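Local coordinates for IPT/TIG domain-containing protein BACOVA_02650 (Bacteroides ovatus, PDB 5E7H), which binds polysaccharide at the cell surface and probably captures xyloglucan before its transport into the periplasm for degradation, at residues S139-G153 and Y223-Y237. Sequence-based numbering, arbitrary orientation.
With NA (sodium ion), chain J; FMT (formic acid), chain B; FMT (formic acid), chain E.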
loop_
_atom_site.group_PDB
_atom_site.type_symbol
_atom_site.label_atom_id
_atom_site.label_comp_id
_atom_site.label_asym_id
_atom_site.label_seq_id
_atom_site.Cartn_x
_atom_site.Cartn_y
_atom_site.Cartn_z
ATOM N N SER A 139 5.309 -12.673 9.988
ATOM C CA SER A 139 4.065 -12.523 10.729
ATOM C C SER A 139 2.992 -13.394 10.106
ATOM O O SER A 139 2.676 -13.232 8.927
ATOM C CB SER A 139 3.615 -11.076 10.745
ATOM O OG SER A 139 2.307 -10.957 11.280
ATOM N N TYR A 140 2.469 -14.317 10.906
ATOM C CA TYR A 140 1.264 -15.075 10.583
ATOM C C TYR A 140 0.119 -14.299 11.202
ATOM O O TYR A 140 0.044 -14.178 12.426
ATOM C CB TYR A 140 1.354 -16.498 11.137
ATOM C CG TYR A 140 0.203 -17.418 10.756
ATOM C CD1 TYR A 140 -1.078 -17.192 11.233
ATOM C CD2 TYR A 140 0.431 -18.537 9.972
ATOM C CE1 TYR A 140 -2.125 -18.050 10.898
ATOM C CE2 TYR A 140 -0.610 -19.400 9.643
ATOM C CZ TYR A 140 -1.868 -19.141 10.115
ATOM O OH TYR A 140 -2.916 -19.989 9.786
ATOM N N SER A 141 -0.760 -13.763 10.359
ATOM C CA SER A 141 -1.853 -12.914 10.822
ATOM C C SER A 141 -3.210 -13.450 10.401
ATOM O O SER A 141 -3.303 -14.359 9.580
ATOM C CB SER A 141 -1.680 -11.479 10.279
ATOM O OG SER A 141 -0.556 -10.838 10.848
ATOM N N ASN A 142 -4.255 -12.895 11.011
ATOM C CA ASN A 142 -5.636 -13.138 10.619
ATOM C C ASN A 142 -6.135 -11.874 9.953
ATOM O O ASN A 142 -6.043 -10.783 10.517
ATOM C CB ASN A 142 -6.519 -13.488 11.816
ATOM C CG ASN A 142 -6.456 -14.961 12.179
ATOM O OD1 ASN A 142 -6.539 -15.836 11.318
ATOM N ND2 ASN A 142 -6.301 -15.233 13.448
ATOM N N ALA A 143 -6.592 -12.022 8.720
ATOM C CA ALA A 143 -7.164 -10.937 7.963
ATOM C C ALA A 143 -8.649 -10.843 8.247
ATOM O O ALA A 143 -9.294 -11.819 8.644
ATOM C CB ALA A 143 -6.928 -11.166 6.499
ATOM N N GLN A 144 -9.198 -9.663 8.007
ATOM C CA GLN A 144 -10.637 -9.468 7.903
ATOM C C GLN A 144 -10.937 -9.255 6.435
ATOM O O GLN A 144 -10.676 -8.180 5.896
ATOM C CB GLN A 144 -11.079 -8.277 8.742
ATOM C CG GLN A 144 -12.561 -8.003 8.688
ATOM C CD GLN A 144 -12.939 -6.765 9.471
ATOM O OE1 GLN A 144 -13.696 -5.922 8.988
ATOM N NE2 GLN A 144 -12.405 -6.643 10.683
ATOM N N TRP A 145 -11.404 -10.298 5.744
ATOM C CA TRP A 145 -11.561 -10.174 4.290
ATOM C C TRP A 145 -12.618 -9.122 3.982
ATOM O O TRP A 145 -13.525 -8.876 4.777
ATOM C CB TRP A 145 -11.927 -11.523 3.646
ATOM C CG TRP A 145 -10.931 -12.642 3.928
ATOM C CD1 TRP A 145 -11.233 -13.841 4.489
ATOM C CD2 TRP A 145 -9.509 -12.663 3.681
ATOM N NE1 TRP A 145 -10.106 -14.612 4.609
ATOM C CE2 TRP A 145 -9.033 -13.920 4.127
ATOM C CE3 TRP A 145 -8.592 -11.769 3.115
ATOM C CZ2 TRP A 145 -7.686 -14.285 4.046
ATOM C CZ3 TRP A 145 -7.254 -12.136 3.037
ATOM C CH2 TRP A 145 -6.815 -13.390 3.508
ATOM N N VAL A 146 -12.496 -8.519 2.802
ATOM C CA VAL A 146 -13.428 -7.479 2.368
ATOM C C VAL A 146 -14.824 -8.084 2.248
ATOM O O VAL A 146 -15.007 -9.183 1.722
ATOM C CB VAL A 146 -12.990 -6.854 1.021
ATOM C CG1 VAL A 146 -13.938 -5.733 0.620
ATOM C CG2 VAL A 146 -11.562 -6.341 1.115
ATOM N N ASN A 147 -15.825 -7.364 2.749
ATOM C CA ASN A 147 -17.197 -7.797 2.687
ATOM C C ASN A 147 -17.691 -7.917 1.250
ATOM O O ASN A 147 -17.287 -7.119 0.406
ATOM C CB ASN A 147 -18.062 -6.803 3.453
ATOM C CG ASN A 147 -19.413 -7.367 3.836
ATOM O OD1 ASN A 147 -20.277 -7.614 2.992
ATOM N ND2 ASN A 147 -19.607 -7.565 5.133
ATOM N N THR A 148 -18.575 -8.869 0.979
ATOM C CA THR A 148 -19.107 -9.036 -0.378
ATOM C C THR A 148 -20.058 -7.891 -0.756
ATOM O O THR A 148 -20.428 -7.750 -1.927
ATOM C CB THR A 148 -19.806 -10.398 -0.575
ATOM O OG1 THR A 148 -20.826 -10.590 0.409
ATOM C CG2 THR A 148 -18.794 -11.528 -0.507
ATOM N N SER A 149 -20.443 -7.052 0.203
ATOM C CA SER A 149 -21.191 -5.834 -0.149
ATOM C C SER A 149 -20.287 -4.799 -0.827
ATOM O O SER A 149 -20.791 -3.820 -1.409
ATOM C CB SER A 149 -21.847 -5.217 1.089
ATOM O OG SER A 149 -20.855 -4.748 1.980
ATOM N N ILE A 150 -18.981 -5.005 -0.751
ATOM C CA ILE A 150 -17.980 -4.136 -1.366
ATOM C C ILE A 150 -17.386 -4.834 -2.591
ATOM O O ILE A 150 -17.337 -4.251 -3.672
ATOM C CB ILE A 150 -16.857 -3.775 -0.390
ATOM C CG1 ILE A 150 -17.412 -3.116 0.878
ATOM C CG2 ILE A 150 -15.808 -2.894 -1.083
ATOM C CD1 ILE A 150 -18.032 -1.793 0.647
ATOM N N ILE A 151 -16.942 -6.082 -2.425
ATOM C CA ILE A 151 -16.478 -6.900 -3.543
ATOM C C ILE A 151 -17.405 -8.110 -3.693
ATOM O O ILE A 151 -17.321 -9.067 -2.924
ATOM C CB ILE A 151 -15.022 -7.382 -3.362
ATOM C CG1 ILE A 151 -14.085 -6.182 -3.201
ATOM C CG2 ILE A 151 -14.629 -8.261 -4.552
ATOM C CD1 ILE A 151 -12.646 -6.581 -2.902
ATOM N N PRO A 152 -18.289 -8.094 -4.689
ATOM C CA PRO A 152 -19.188 -9.234 -4.847
ATOM C C PRO A 152 -18.463 -10.557 -5.025
ATOM O O PRO A 152 -17.345 -10.615 -5.554
ATOM C CB PRO A 152 -19.980 -8.887 -6.112
ATOM C CG PRO A 152 -19.963 -7.374 -6.155
ATOM C CD PRO A 152 -18.634 -6.987 -5.595
ATOM N N GLY A 153 -19.112 -11.628 -4.588
ATOM C CA GLY A 153 -18.501 -12.941 -4.698
ATOM C C GLY A 153 -18.150 -13.336 -6.116
ATOM O O GLY A 153 -17.202 -14.106 -6.322
ATOM N N TYR A 223 -13.816 -14.362 -6.184
ATOM C CA TYR A 223 -13.664 -13.925 -4.817
ATOM C C TYR A 223 -14.443 -14.865 -3.881
ATOM O O TYR A 223 -13.929 -15.222 -2.816
ATOM C CB TYR A 223 -14.100 -12.447 -4.691
ATOM C CG TYR A 223 -13.770 -11.838 -3.379
ATOM C CD1 TYR A 223 -12.461 -11.792 -2.907
ATOM C CD2 TYR A 223 -14.768 -11.329 -2.587
ATOM C CE1 TYR A 223 -12.170 -11.247 -1.656
ATOM C CE2 TYR A 223 -14.493 -10.775 -1.346
ATOM C CZ TYR A 223 -13.208 -10.743 -0.879
ATOM O OH TYR A 223 -12.895 -10.208 0.363
ATOM N N GLN A 224 -15.638 -15.299 -4.270
ATOM C CA GLN A 224 -16.401 -16.228 -3.425
ATOM C C GLN A 224 -15.661 -17.548 -3.231
ATOM O O GLN A 224 -15.701 -18.150 -2.149
ATOM C CB GLN A 224 -17.782 -16.502 -4.010
ATOM C CG GLN A 224 -18.683 -17.344 -3.076
ATOM C CD GLN A 224 -18.935 -16.635 -1.762
ATOM O OE1 GLN A 224 -19.887 -15.872 -1.627
ATOM N NE2 GLN A 224 -18.086 -16.902 -0.773
ATOM N N ASP A 225 -15.005 -18.037 -4.275
ATOM C CA ASP A 225 -14.255 -19.289 -4.141
ATOM C C ASP A 225 -13.115 -19.146 -3.121
ATOM O O ASP A 225 -12.837 -20.051 -2.311
ATOM C CB ASP A 225 -13.686 -19.715 -5.494
ATOM C CG ASP A 225 -14.760 -20.046 -6.506
ATOM O OD1 ASP A 225 -15.797 -20.650 -6.146
ATOM O OD2 ASP A 225 -14.557 -19.685 -7.682
ATOM N N PHE A 226 -12.431 -18.005 -3.163
ATOM C CA PHE A 226 -11.383 -17.661 -2.225
ATOM C C PHE A 226 -11.941 -17.618 -0.803
ATOM O O PHE A 226 -11.370 -18.221 0.121
ATOM C CB PHE A 226 -10.767 -16.320 -2.660
ATOM C CG PHE A 226 -9.960 -15.603 -1.602
ATOM C CD1 PHE A 226 -8.696 -16.040 -1.251
ATOM C CD2 PHE A 226 -10.468 -14.462 -0.995
ATOM C CE1 PHE A 226 -7.944 -15.336 -0.279
ATOM C CE2 PHE A 226 -9.731 -13.769 -0.051
ATOM C CZ PHE A 226 -8.475 -14.211 0.304
ATOM N N LEU A 227 -13.069 -16.941 -0.620
ATOM C CA LEU A 227 -13.668 -16.844 0.713
ATOM C C LEU A 227 -14.051 -18.235 1.227
ATOM O O LEU A 227 -13.946 -18.499 2.429
ATOM C CB LEU A 227 -14.883 -15.930 0.708
ATOM C CG LEU A 227 -14.602 -14.436 0.459
ATOM C CD1 LEU A 227 -15.937 -13.687 0.424
ATOM C CD2 LEU A 227 -13.663 -13.824 1.473
ATOM N N ASN A 228 -14.478 -19.111 0.326
ATOM C CA ASN A 228 -14.910 -20.441 0.729
ATOM C C ASN A 228 -13.761 -21.395 1.090
ATOM O O ASN A 228 -14.030 -22.535 1.433
ATOM C CB ASN A 228 -15.804 -21.046 -0.368
ATOM C CG ASN A 228 -17.201 -20.472 -0.335
ATOM O OD1 ASN A 228 -17.577 -19.822 0.628
ATOM N ND2 ASN A 228 -17.973 -20.695 -1.386
ATOM N N ARG A 229 -12.521 -20.912 1.052
ATOM C CA ARG A 229 -11.410 -21.667 1.641
ATOM C C ARG A 229 -11.536 -21.665 3.157
ATOM O O ARG A 229 -10.915 -22.493 3.829
ATOM C CB ARG A 229 -10.068 -21.105 1.189
ATOM C CG ARG A 229 -9.867 -21.307 -0.305
ATOM C CD ARG A 229 -8.453 -21.054 -0.786
ATOM N NE ARG A 229 -7.608 -22.226 -0.672
ATOM C CZ ARG A 229 -7.223 -23.016 -1.673
ATOM N NH1 ARG A 229 -7.574 -22.806 -2.944
ATOM N NH2 ARG A 229 -6.448 -24.026 -1.386
ATOM N N ASN A 230 -12.344 -20.750 3.688
ATOM C CA ASN A 230 -12.682 -20.692 5.115
ATOM C C ASN A 230 -11.416 -20.609 6.003
ATOM O O ASN A 230 -11.229 -21.367 6.982
ATOM C CB ASN A 230 -13.559 -21.877 5.481
ATOM C CG ASN A 230 -14.889 -21.888 4.704
ATOM O OD1 ASN A 230 -15.358 -20.826 4.271
ATOM N ND2 ASN A 230 -15.484 -23.055 4.534
ATOM N N SER A 231 -10.553 -19.680 5.631
ATOM C CA SER A 231 -9.316 -19.397 6.361
ATOM C C SER A 231 -9.055 -17.912 6.343
ATOM O O SER A 231 -9.170 -17.282 5.290
ATOM C CB SER A 231 -8.140 -20.117 5.734
ATOM O OG SER A 231 -6.919 -19.674 6.334
ATOM N N THR A 232 -8.730 -17.338 7.494
ATOM C CA THR A 232 -8.382 -15.921 7.521
ATOM C C THR A 232 -6.877 -15.679 7.552
ATOM O O THR A 232 -6.440 -14.555 7.765
ATOM C CB THR A 232 -9.038 -15.209 8.696
ATOM O OG1 THR A 232 -8.879 -15.980 9.872
ATOM C CG2 THR A 232 -10.539 -15.036 8.437
ATOM N N HIS A 233 -6.084 -16.709 7.260
ATOM C CA HIS A 233 -4.632 -16.534 7.200
ATOM C C HIS A 233 -4.164 -15.566 6.129
ATOM O O HIS A 233 -4.510 -15.691 4.962
ATOM C CB HIS A 233 -3.968 -17.887 6.960
ATOM C CG HIS A 233 -2.512 -17.809 6.637
ATOM N ND1 HIS A 233 -1.985 -18.278 5.454
ATOM C CD2 HIS A 233 -1.463 -17.353 7.362
ATOM C CE1 HIS A 233 -0.676 -18.111 5.462
ATOM N NE2 HIS A 233 -0.334 -17.545 6.607
ATOM N N ILE A 234 -3.326 -14.617 6.548
ATOM C CA ILE A 234 -2.425 -13.913 5.636
ATOM C C ILE A 234 -1.076 -13.933 6.331
ATOM O O ILE A 234 -0.989 -13.667 7.530
ATOM C CB ILE A 234 -2.899 -12.474 5.295
ATOM C CG1 ILE A 234 -1.908 -11.791 4.363
ATOM C CG2 ILE A 234 -3.115 -11.648 6.568
ATOM C CD1 ILE A 234 -2.390 -10.454 3.824
ATOM N N GLY A 235 -0.031 -14.236 5.566
ATOM C CA GLY A 235 1.310 -14.360 6.126
ATOM C C GLY A 235 2.302 -13.591 5.285
ATOM O O GLY A 235 2.230 -13.597 4.058
ATOM N N VAL A 236 3.215 -12.904 5.961
ATOM C CA VAL A 236 4.320 -12.180 5.332
ATOM C C VAL A 236 5.612 -12.761 5.910
ATOM O O VAL A 236 5.833 -12.735 7.122
ATOM C CB VAL A 236 4.231 -10.665 5.586
ATOM C CG1 VAL A 236 5.437 -9.925 5.013
ATOM C CG2 VAL A 236 2.920 -10.102 5.008
ATOM N N TYR A 237 6.456 -13.318 5.051
ATOM C CA TYR A 237 7.624 -14.078 5.510
ATOM C C TYR A 237 8.876 -13.572 4.823
ATOM O O TYR A 237 8.922 -13.500 3.600
ATOM C CB TYR A 237 7.480 -15.575 5.222
ATOM C CG TYR A 237 6.186 -16.206 5.669
ATOM C CD1 TYR A 237 5.032 -16.071 4.900
ATOM C CD2 TYR A 237 6.119 -16.957 6.835
ATOM C CE1 TYR A 237 3.861 -16.651 5.285
ATOM C CE2 TYR A 237 4.938 -17.536 7.237
ATOM C CZ TYR A 237 3.812 -17.382 6.449
ATOM O OH TYR A 237 2.621 -17.957 6.840
HETATM NA NA NA J . -15.193 -18.241 5.043
HETATM C C FMT B . -6.564 -26.562 -3.315
HETATM O O1 FMT B . -6.219 -25.690 -4.159
HETATM O O2 FMT B . -6.123 -26.486 -2.133
HETATM C C FMT E . -17.884 -6.605 8.083
HETATM O O1 FMT E . -17.889 -5.426 7.636
HETATM O O2 FMT E . -17.293 -7.512 7.435
HETATM O O HOH W 1 0.703 -11.471 8.346
#
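W145 packs its indole into the corner between helix 223-227 and the chain that leads from it to strand 233-240. F226 turns its edge to one face of the six-membered ring (planes at 68°, centroids 4.8 Å apart), while A143 CB lies over the opposite face. With CG anti to the carbonyl carbon (chi1 -57°), the indole lies between F226 and A143, and NE1 donates in the ring plane to S231 O at 2.9 Å; tryptophan suits the place because it fills an apolar slot and still satisfies a loop carbonyl. A leucine in place of W145 would probably leave S231 O without this donor and open a gap between F226 and A143.

Y223 suits the helix side of this packed part by offering a flat face to I151 CG2 (CH-pi, 4.0 Å to the centroid) and a hydroxyl, OH, that donates to a lone pair of V146 O at 2.7 Å. G153 O accepts from Q224 N at 2.8 Å, tying the loop after strand 133-142 to the helix.

On the looser, solvent side, the short hydroxyl of T232 suits N142: OG1 reaches OD1 from above its carbonyl plane (2.8 Å). Separately, L227 O and N230 OD1 bind a sodium ion at the turn following the helix.

Antiparallel pairing of S139 with V236 and S141 with I234 joins strands 133-142 and 233-240 within a five-stranded sheet of the xyloglucan-binding domain. There Y140 lies obliquely against H233 and stacks on W101; Y140 OH and H233 ND1 both bond to E183. Strands 98-101 and 176-181 flank the pair; I90 and M181 also touch W145, and I257 of strand 246-259 meets I151.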